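Local coordinates for coenzyme F420-dependent N(5),N(10)-methenyltetrahydromethanopterin reductase-related protein (Desulfurobacterium thermolithotrophum DSM 11699, PDB 6HUZ), which is an [Fe]-hydrogenase paralog that binds the iron-guanylylpyridinol cofactor and uses tetrahydrofolate derivatives as substrates, at residues K80-F91 / L107-T118; G141-A149 / H156-N164. One frame throughout, in Å; residues are numbered along the deposited sequence.

Interaction 1. Residues K80-F91 / L107-T118. With FE9 (iron-guanylyl pyridinol cofactor), chain B.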
# COMPACT_ATOMS: atom_id res chain seq x y z
N LYS A 80 27.25 -23.88 21.40
CA LYS A 80 27.48 -24.36 22.77
C LYS A 80 27.45 -23.32 23.89
O LYS A 80 26.80 -23.59 24.92
CB LYS A 80 28.77 -25.18 22.86
CG LYS A 80 28.85 -26.35 21.87
CD LYS A 80 28.28 -27.65 22.42
CE LYS A 80 28.43 -28.76 21.41
NZ LYS A 80 28.83 -30.06 22.03
N GLU A 81 28.12 -22.17 23.77
CA GLU A 81 28.04 -21.19 24.89
C GLU A 81 27.30 -19.90 24.46
O GLU A 81 27.31 -18.91 25.19
CB GLU A 81 29.42 -20.82 25.45
CG GLU A 81 30.45 -21.93 25.46
CD GLU A 81 31.84 -21.40 25.72
OE1 GLU A 81 32.29 -21.48 26.88
OE2 GLU A 81 32.47 -20.89 24.76
N ALA A 82 26.68 -19.91 23.29
CA ALA A 82 26.00 -18.75 22.75
C ALA A 82 24.73 -18.29 23.49
O ALA A 82 23.75 -19.04 23.56
CB ALA A 82 25.70 -19.01 21.28
N GLU A 83 24.74 -17.05 24.02
CA GLU A 83 23.57 -16.47 24.69
C GLU A 83 22.72 -15.79 23.61
O GLU A 83 21.51 -15.63 23.77
CB GLU A 83 23.97 -15.38 25.68
CG GLU A 83 24.62 -15.86 26.95
CD GLU A 83 25.11 -14.65 27.69
OE1 GLU A 83 26.34 -14.47 27.79
OE2 GLU A 83 24.25 -13.85 28.14
N VAL A 84 23.38 -15.32 22.55
CA VAL A 84 22.74 -14.67 21.41
C VAL A 84 23.32 -15.35 20.15
O VAL A 84 24.54 -15.43 20.00
CB VAL A 84 23.00 -13.15 21.35
CG1 VAL A 84 22.45 -12.56 20.04
CG2 VAL A 84 22.38 -12.43 22.55
N ALA A 85 22.45 -15.81 19.25
CA ALA A 85 22.85 -16.43 18.00
C ALA A 85 22.25 -15.55 16.91
O ALA A 85 21.02 -15.42 16.84
CB ALA A 85 22.32 -17.86 17.91
N ILE A 86 23.09 -14.89 16.11
CA ILE A 86 22.63 -13.99 15.05
C ILE A 86 22.80 -14.67 13.70
O ILE A 86 23.91 -15.04 13.34
CB ILE A 86 23.33 -12.62 15.08
CG1 ILE A 86 23.04 -11.91 16.42
CG2 ILE A 86 22.79 -11.77 13.89
CD1 ILE A 86 23.96 -10.79 16.76
N LEU A 87 21.69 -14.79 12.94
CA LEU A 87 21.73 -15.44 11.64
C LEU A 87 21.94 -14.49 10.47
O LEU A 87 20.95 -14.00 9.92
CB LEU A 87 20.46 -16.29 11.46
CG LEU A 87 20.24 -17.36 12.53
CD1 LEU A 87 18.90 -18.03 12.35
CD2 LEU A 87 21.35 -18.43 12.50
N PHE A 88 23.22 -14.25 10.09
CA PHE A 88 23.58 -13.40 8.94
C PHE A 88 23.74 -14.48 7.83
O PHE A 88 24.81 -14.64 7.26
CB PHE A 88 24.92 -12.66 9.21
CG PHE A 88 25.09 -11.45 8.33
CD1 PHE A 88 25.69 -11.56 7.08
CD2 PHE A 88 24.61 -10.20 8.73
CE1 PHE A 88 25.77 -10.46 6.23
CE2 PHE A 88 24.71 -9.09 7.88
CZ PHE A 88 25.27 -9.23 6.63
N THR A 89 22.68 -15.25 7.59
CA THR A 89 22.69 -16.40 6.68
C THR A 89 22.06 -16.12 5.30
O THR A 89 21.36 -15.14 5.12
CB THR A 89 22.06 -17.55 7.46
OG1 THR A 89 20.82 -17.11 7.99
CG2 THR A 89 22.93 -17.99 8.64
N PRO A 90 22.32 -16.99 4.31
CA PRO A 90 21.80 -16.72 2.96
C PRO A 90 20.31 -16.47 2.73
O PRO A 90 19.44 -16.98 3.41
CB PRO A 90 22.22 -17.96 2.16
CG PRO A 90 23.39 -18.51 2.87
CD PRO A 90 23.15 -18.21 4.34
N PHE A 91 20.03 -15.71 1.67
CA PHE A 91 18.65 -15.46 1.23
C PHE A 91 18.16 -16.84 0.71
O PHE A 91 16.99 -17.20 0.87
CB PHE A 91 18.60 -14.47 0.06
CG PHE A 91 18.54 -13.02 0.48
CD1 PHE A 91 17.40 -12.49 1.04
CD2 PHE A 91 19.64 -12.18 0.29
CE1 PHE A 91 17.32 -11.14 1.38
CE2 PHE A 91 19.57 -10.84 0.65
CZ PHE A 91 18.42 -10.33 1.21
N LEU A 107 22.15 -24.47 22.14
CA LEU A 107 22.20 -23.12 22.69
C LEU A 107 22.02 -23.17 24.20
O LEU A 107 21.35 -24.08 24.70
CB LEU A 107 21.15 -22.21 22.01
CG LEU A 107 21.40 -21.97 20.51
CD1 LEU A 107 20.13 -21.39 19.81
CD2 LEU A 107 22.61 -21.10 20.28
N VAL A 108 22.62 -22.22 24.94
CA VAL A 108 22.51 -22.21 26.40
C VAL A 108 21.10 -21.93 26.82
O VAL A 108 20.32 -21.35 26.05
CB VAL A 108 23.49 -21.22 27.09
CG1 VAL A 108 24.92 -21.42 26.61
CG2 VAL A 108 23.05 -19.76 26.91
N GLU A 109 20.74 -22.32 28.05
CA GLU A 109 19.38 -22.06 28.52
C GLU A 109 19.08 -20.55 28.40
O GLU A 109 19.94 -19.72 28.68
CB GLU A 109 19.19 -22.57 29.95
CG GLU A 109 17.74 -22.58 30.41
CD GLU A 109 16.92 -23.78 29.98
OE1 GLU A 109 17.50 -24.71 29.35
OE2 GLU A 109 15.70 -23.80 30.26
N ASN A 110 17.85 -20.20 27.94
CA ASN A 110 17.34 -18.84 27.74
C ASN A 110 18.06 -18.08 26.62
O ASN A 110 17.99 -16.86 26.57
CB ASN A 110 17.35 -18.04 29.04
CG ASN A 110 16.61 -18.74 30.16
OD1 ASN A 110 15.46 -19.16 30.02
ND2 ASN A 110 17.26 -18.88 31.30
N ALA A 111 18.74 -18.79 25.70
CA ALA A 111 19.42 -18.12 24.58
C ALA A 111 18.35 -17.49 23.66
O ALA A 111 17.19 -17.93 23.69
CB ALA A 111 20.22 -19.12 23.77
N VAL A 112 18.73 -16.50 22.83
CA VAL A 112 17.78 -15.87 21.88
C VAL A 112 18.39 -16.04 20.47
O VAL A 112 19.58 -15.81 20.29
CB VAL A 112 17.42 -14.39 22.22
CG1 VAL A 112 18.66 -13.53 22.43
CG2 VAL A 112 16.46 -13.75 21.18
N ILE A 113 17.56 -16.47 19.49
CA ILE A 113 17.98 -16.65 18.10
C ILE A 113 17.48 -15.38 17.38
O ILE A 113 16.31 -15.04 17.52
CB ILE A 113 17.34 -17.94 17.51
CG1 ILE A 113 18.05 -19.18 18.05
CG2 ILE A 113 17.35 -17.90 15.98
CD1 ILE A 113 17.32 -20.51 17.77
N CYS A 114 18.36 -14.70 16.61
CA CYS A 114 18.01 -13.49 15.89
C CYS A 114 18.18 -13.65 14.42
O CYS A 114 19.21 -14.14 13.99
CB CYS A 114 18.85 -12.31 16.37
SG CYS A 114 18.70 -11.94 18.12
N THR A 115 17.19 -13.17 13.62
CA THR A 115 17.36 -13.23 12.18
C THR A 115 17.81 -11.84 11.76
O THR A 115 17.78 -10.91 12.58
CB THR A 115 16.11 -13.70 11.47
OG1 THR A 115 14.99 -12.86 11.83
CG2 THR A 115 15.83 -15.19 11.74
N THR A 116 18.25 -11.71 10.52
CA THR A 116 18.67 -10.43 9.95
C THR A 116 17.70 -10.17 8.73
O THR A 116 16.62 -10.73 8.70
CB THR A 116 20.16 -10.47 9.61
OG1 THR A 116 20.39 -11.47 8.61
CG2 THR A 116 21.02 -10.72 10.84
N CYS A 117 18.10 -9.38 7.74
CA CYS A 117 17.24 -9.08 6.59
C CYS A 117 16.85 -10.28 5.74
O CYS A 117 15.92 -10.15 4.97
CB CYS A 117 17.90 -8.02 5.70
SG CYS A 117 19.15 -8.70 4.56
N THR A 118 17.57 -11.41 5.81
CA THR A 118 17.26 -12.56 4.97
C THR A 118 16.17 -13.53 5.46
O THR A 118 15.90 -14.52 4.76
CB THR A 118 18.56 -13.37 4.75
OG1 THR A 118 19.08 -13.73 6.04
CG2 THR A 118 19.60 -12.57 3.96
O2 FE9 B . 22.52 -8.04 1.80
FE FE9 B . 21.21 -7.30 4.65
C1F FE9 B . 22.85 -6.53 4.91
O1F FE9 B . 23.86 -6.06 5.07
C2F FE9 B . 20.44 -5.86 5.49
O2F FE9 B . 19.99 -4.98 6.03
C8 FE9 B . 21.23 -8.34 6.25
O18 FE9 B . 20.93 -7.88 7.33
C7 FE9 B . 21.64 -9.80 6.14
C6 FE9 B . 22.17 -9.97 4.75
N1 FE9 B . 22.07 -8.88 3.88
C5 FE9 B . 22.80 -11.24 4.35
C5M FE9 B . 22.84 -12.39 5.32
C4 FE9 B . 23.32 -11.36 2.98
C3 FE9 B . 23.20 -10.20 2.05
C3M FE9 B . 23.74 -10.24 0.64
C2 FE9 B . 22.56 -8.93 2.57
O3P FE9 B . 23.82 -12.57 2.61
P1 FE9 B . 25.40 -12.90 2.52
O1P FE9 B . 26.15 -11.66 2.41
O2P FE9 B . 25.63 -13.70 1.13
O5' FE9 B . 25.75 -13.73 3.83
C5' FE9 B . 25.32 -15.07 4.02
C4' FE9 B . 26.49 -15.80 4.69
O4' FE9 B . 26.08 -17.10 5.08
C1' FE9 B . 27.20 -17.97 4.95
C2' FE9 B . 27.86 -17.50 3.67
O2' FE9 B . 29.23 -17.90 3.54
C3' FE9 B . 27.69 -15.99 3.76
O3' FE9 B . 28.83 -15.33 4.32
N9A FE9 B . 26.75 -19.37 4.99
C4A FE9 B . 26.67 -20.04 6.11
N3A FE9 B . 27.01 -19.73 7.39
C2A FE9 B . 26.87 -20.68 8.34
N2A FE9 B . 27.17 -20.32 9.61
N1A FE9 B . 26.43 -21.93 8.10
C6A FE9 B . 26.13 -22.36 6.86
O6A FE9 B . 25.70 -23.51 6.65
C5A FE9 B . 26.22 -21.39 5.76
N7A FE9 B . 26.00 -21.39 4.44
C8A FE9 B . 26.32 -20.16 3.98
O HOH W 1 20.04 -14.61 26.04
O HOH W 2 18.37 -14.09 8.87
O HOH W 3 17.20 -16.85 4.82
O HOH W 4 14.78 -15.81 2.60
O HOH W 5 20.49 -6.65 2.62
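The carbonyl oxygen of Leu-87 is gripped by Thr-116 OG1 and a water, with a weak third bond from Thr-89 N: Thr-116 OG1 reaches Leu-87 O at 2.9 Å, tilted from the carbonyl plane, and the water gives it a proton at 2.8 Å. The same water donates to Thr-118 OG1 and accepts from Thr-116 N, bridging the two segments just where their strand pairing ends. Thr-118 repeats the theme two residues on, its OG1 donating to Thr-89 O at 2.8 Å. With OG1 set between backbone N and carbonyl carbon (chi1 57°), CG2 of Thr-118 is left anti to the carbonyl carbon, over the Phe-91 ring, 3.4 Å from its centroid and only 2° off the ring normal, a CH-pi contact over the face.

Behind these loops, strands 84-87 and 112-115 run parallel, their short axes 19° apart, joined by four backbone bonds including Cys-114 N to Ala-85 O and Leu-87 N to Cys-114 O. Leu-87 CD1 meets Ile-113 CG2 on the face they share with Ala-85, and Val-84 CG2 lies beside Val-112 CG1 on the other. Helix 95-103 completes the beta-alpha-beta unit and packs against Leu-87.

Past the strand ends, Phe-88 offers one ring face to the cofactor, whose methyl C5M sits 3.4 Å above that plane, offset toward the rim. Replacing Phe-88 by alanine would probably open a gap beneath the pyridinol and leave C5M without its flat support. Cys-117 SG ligates the iron at 2.5 Å, and Cys-117 N donates to the acyl oxygen O18 at 3.2 Å. Loops leaving adjacent parallel strands form the ligand site of a Rossmann-like domain; here threonine bonds and a bridging water tie those loops together, which is consistent with the cysteine ligand of the iron and the Phe-88 ring being positioned together.

Interaction 2. Residues G141-A149 / H156-N164; sequences GFSTMHPAA and HKHYLIATN. With FE9 (iron-guanylyl pyridinol cofactor), chain B.
Ser-143 OG donates to Ala-162 O at 2.8 Å, in the carbonyl plane on a lone pair, the first of the hydroxyl bonds from segment 141-149 to the backbone of 156-164. Thr-144 OG1, in contrast, approaches Leu-160 O at 2.8 Å from above its plane and accepts a weak bond from Ala-162 N. Leu-160 O takes a second proton from His-146 N, and Leu-160 N answers with a 2.8 Å bond to His-146 O, making one antiparallel hydrogen-bonded pair.

Of two imidazole bonds, the one from His-158 crosses the contact: its NE2 gives Ala-148 O a 3.2 Å bond that lies in the ring plane but 60° out of the carbonyl plane. Within 141-149, His-146 ND1 accepts from Ala-148 N at 2.9 Å, and its NE2 bonds to Asp-204.

Among apolar contacts, Met-145, bent at chi2 (-64°) and chi3 (-73°), carries CE over the Tyr-159 ring, 3.6 Å from its centroid. Ala-148 CB meets Leu-160 CD1, and the second subunit packs on both residues.

Near the iron, Ala-149 N makes a weak bond to carbonyl oxygen O2F of the cofactor. Both nitrogens of His-146 are engaged, which probably holds its ring orientation beside that iron-bound carbonyl, where the loop 146-149 lines the cofactor pocket.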
# COMPACT_ATOMS: atom_id res chain seq x y z
N GLY A 141 14.38 -17.84 22.97
CA GLY A 141 13.74 -16.62 22.49
C GLY A 141 14.00 -16.37 21.03
O GLY A 141 15.00 -16.81 20.48
N PHE A 142 13.09 -15.65 20.38
CA PHE A 142 13.19 -15.32 18.95
C PHE A 142 13.02 -13.85 18.74
O PHE A 142 12.02 -13.29 19.17
CB PHE A 142 12.12 -16.06 18.15
CG PHE A 142 12.42 -17.54 18.14
CD1 PHE A 142 11.97 -18.35 19.17
CD2 PHE A 142 13.20 -18.10 17.15
CE1 PHE A 142 12.25 -19.70 19.17
CE2 PHE A 142 13.49 -19.45 17.16
CZ PHE A 142 13.02 -20.24 18.18
N SER A 143 13.98 -13.21 18.10
CA SER A 143 13.92 -11.77 17.84
C SER A 143 14.81 -11.46 16.64
O SER A 143 15.03 -12.35 15.82
CB SER A 143 14.37 -10.99 19.07
OG SER A 143 14.24 -9.59 18.91
N THR A 144 15.32 -10.23 16.52
CA THR A 144 16.14 -9.84 15.37
C THR A 144 17.23 -8.87 15.74
O THR A 144 17.15 -8.17 16.74
CB THR A 144 15.27 -9.07 14.25
OG1 THR A 144 14.79 -7.79 14.72
CG2 THR A 144 14.07 -9.86 13.72
N MET A 145 18.25 -8.81 14.89
CA MET A 145 19.34 -7.86 15.02
C MET A 145 19.47 -7.40 13.57
O MET A 145 20.50 -7.60 12.94
CB MET A 145 20.62 -8.48 15.60
CG MET A 145 20.59 -8.58 17.14
SD MET A 145 20.53 -7.01 18.06
CE MET A 145 22.13 -6.41 17.84
N HIS A 146 18.38 -6.81 13.05
CA HIS A 146 18.30 -6.35 11.67
C HIS A 146 19.08 -5.03 11.55
O HIS A 146 18.69 -4.03 12.13
CB HIS A 146 16.85 -6.20 11.23
CG HIS A 146 16.69 -6.09 9.76
ND1 HIS A 146 17.52 -5.28 9.00
CD2 HIS A 146 15.79 -6.67 8.93
CE1 HIS A 146 17.09 -5.38 7.76
NE2 HIS A 146 16.06 -6.22 7.67
N PRO A 147 20.21 -5.06 10.79
CA PRO A 147 21.01 -3.84 10.63
C PRO A 147 20.34 -2.72 9.84
O PRO A 147 20.74 -1.57 10.03
CB PRO A 147 22.28 -4.33 9.94
CG PRO A 147 21.92 -5.59 9.27
CD PRO A 147 20.77 -6.20 10.02
N ALA A 148 19.38 -3.06 8.95
CA ALA A 148 18.62 -2.11 8.09
C ALA A 148 19.67 -1.18 7.49
O ALA A 148 19.55 0.05 7.50
CB ALA A 148 17.63 -1.31 8.95
N ALA A 149 20.75 -1.81 7.04
CA ALA A 149 21.96 -1.17 6.49
C ALA A 149 22.97 -2.29 6.32
O ALA A 149 22.71 -3.42 6.76
CB ALA A 149 22.51 -0.13 7.51
N HIS A 156 25.32 2.31 8.82
CA HIS A 156 24.87 1.36 9.84
C HIS A 156 25.08 1.97 11.24
O HIS A 156 26.18 1.91 11.80
CB HIS A 156 25.59 0.01 9.70
CG HIS A 156 25.21 -0.94 10.78
ND1 HIS A 156 26.16 -1.65 11.48
CD2 HIS A 156 23.98 -1.22 11.28
CE1 HIS A 156 25.49 -2.37 12.36
NE2 HIS A 156 24.17 -2.13 12.29
N LYS A 157 24.02 2.60 11.80
CA LYS A 157 24.12 3.23 13.11
C LYS A 157 23.02 2.75 14.00
O LYS A 157 22.63 3.46 14.90
CB LYS A 157 24.04 4.75 12.97
CG LYS A 157 24.91 5.28 11.83
CD LYS A 157 25.36 6.72 12.04
CE LYS A 157 25.08 7.59 10.84
NZ LYS A 157 26.14 8.62 10.66
N HIS A 158 22.48 1.57 13.75
CA HIS A 158 21.33 1.14 14.55
C HIS A 158 21.03 -0.29 14.26
O HIS A 158 21.60 -0.87 13.34
CB HIS A 158 20.07 1.95 14.01
CG HIS A 158 20.04 1.92 12.50
ND1 HIS A 158 20.68 2.89 11.75
CD2 HIS A 158 19.59 0.95 11.67
CE1 HIS A 158 20.55 2.51 10.48
NE2 HIS A 158 19.91 1.35 10.39
N TYR A 159 20.09 -0.84 15.00
CA TYR A 159 19.58 -2.20 14.79
C TYR A 159 18.04 -2.15 15.01
O TYR A 159 17.56 -1.40 15.88
CB TYR A 159 20.16 -3.21 15.76
CG TYR A 159 21.57 -3.64 15.46
CD1 TYR A 159 21.86 -4.44 14.37
CD2 TYR A 159 22.63 -3.24 16.28
CE1 TYR A 159 23.16 -4.85 14.09
CE2 TYR A 159 23.94 -3.65 16.02
CZ TYR A 159 24.20 -4.45 14.92
OH TYR A 159 25.47 -4.84 14.62
N LEU A 160 17.29 -2.97 14.26
CA LEU A 160 15.86 -3.11 14.42
C LEU A 160 15.73 -4.42 15.18
O LEU A 160 16.24 -5.45 14.71
CB LEU A 160 15.14 -3.18 13.07
CG LEU A 160 15.36 -2.01 12.13
CD1 LEU A 160 14.37 -2.08 10.95
CD2 LEU A 160 15.20 -0.70 12.85
N ILE A 161 15.09 -4.36 16.36
CA ILE A 161 14.90 -5.48 17.29
C ILE A 161 13.43 -5.81 17.45
O ILE A 161 12.62 -4.98 17.90
CB ILE A 161 15.58 -5.17 18.67
CG1 ILE A 161 17.09 -4.97 18.49
CG2 ILE A 161 15.33 -6.29 19.71
CD1 ILE A 161 17.72 -4.19 19.65
N ALA A 162 13.08 -7.02 17.06
CA ALA A 162 11.68 -7.45 17.10
C ALA A 162 11.13 -7.64 18.50
O ALA A 162 11.76 -8.29 19.32
CB ALA A 162 11.52 -8.76 16.32
N THR A 163 9.93 -7.10 18.77
CA THR A 163 9.27 -7.24 20.06
C THR A 163 8.00 -8.10 19.87
O THR A 163 7.67 -8.49 18.76
CB THR A 163 8.87 -5.86 20.61
OG1 THR A 163 7.77 -5.37 19.85
CG2 THR A 163 10.02 -4.87 20.62
N ASN A 164 7.28 -8.37 20.99
CA ASN A 164 6.05 -9.15 20.97
C ASN A 164 4.83 -8.29 20.60
O ASN A 164 3.72 -8.81 20.55
CB ASN A 164 5.80 -9.77 22.35
CG ASN A 164 6.91 -10.69 22.80
OD1 ASN A 164 7.28 -11.63 22.10
ND2 ASN A 164 7.47 -10.45 23.99
O2 FE9 B . 22.52 -8.04 1.80
FE FE9 B . 21.21 -7.30 4.65
C1F FE9 B . 22.85 -6.53 4.91
O1F FE9 B . 23.86 -6.06 5.07
C2F FE9 B . 20.44 -5.86 5.49
O2F FE9 B . 19.99 -4.98 6.03
C8 FE9 B . 21.23 -8.34 6.25
O18 FE9 B . 20.93 -7.88 7.33
C7 FE9 B . 21.64 -9.80 6.14
C6 FE9 B . 22.17 -9.97 4.75
N1 FE9 B . 22.07 -8.88 3.88
C5 FE9 B . 22.80 -11.24 4.35
C5M FE9 B . 22.84 -12.39 5.32
C4 FE9 B . 23.32 -11.36 2.98
C3 FE9 B . 23.20 -10.20 2.05
C3M FE9 B . 23.74 -10.24 0.64
C2 FE9 B . 22.56 -8.93 2.57
O3P FE9 B . 23.82 -12.57 2.61
P1 FE9 B . 25.40 -12.90 2.52
O1P FE9 B . 26.15 -11.66 2.41
O2P FE9 B . 25.63 -13.70 1.13
O5' FE9 B . 25.75 -13.73 3.83
C5' FE9 B . 25.32 -15.07 4.02
C4' FE9 B . 26.49 -15.80 4.69
O4' FE9 B . 26.08 -17.10 5.08
C1' FE9 B . 27.20 -17.97 4.95
C2' FE9 B . 27.86 -17.50 3.67
O2' FE9 B . 29.23 -17.90 3.54
C3' FE9 B . 27.69 -15.99 3.76
O3' FE9 B . 28.83 -15.33 4.32
N9A FE9 B . 26.75 -19.37 4.99
C4A FE9 B . 26.67 -20.04 6.11
N3A FE9 B . 27.01 -19.73 7.39
C2A FE9 B . 26.87 -20.68 8.34
N2A FE9 B . 27.17 -20.32 9.61
N1A FE9 B . 26.43 -21.93 8.10
C6A FE9 B . 26.13 -22.36 6.86
O6A FE9 B . 25.70 -23.51 6.65
C5A FE9 B . 26.22 -21.39 5.76
N7A FE9 B . 26.00 -21.39 4.44
C8A FE9 B . 26.32 -20.16 3.98
O HOH W 5 20.49 -6.65 2.62

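Interaction 1 closes before interaction 2 opens along the chain, and their centres lie 12 Å apart within the HMD N-terminal domain. Strands 84-87, 112-115 and 141-144 are consecutive neighbours in its six-stranded parallel sheet; Gly-141 probably bonds through both N and O to 107-118, joining the contacts edge to edge. Strand 158-163 belongs instead to a two-stranded parallel sheet with 190-195, so interaction 2 leads away from the main sheet. At the other end of the strands both contacts reach the cofactor, where Cys-117 CB packs 3.2 Å from His-146 NE2. The iron site, next to bound methenyltetrahydrofolate, thus draws on successive loops from one end of the sheet.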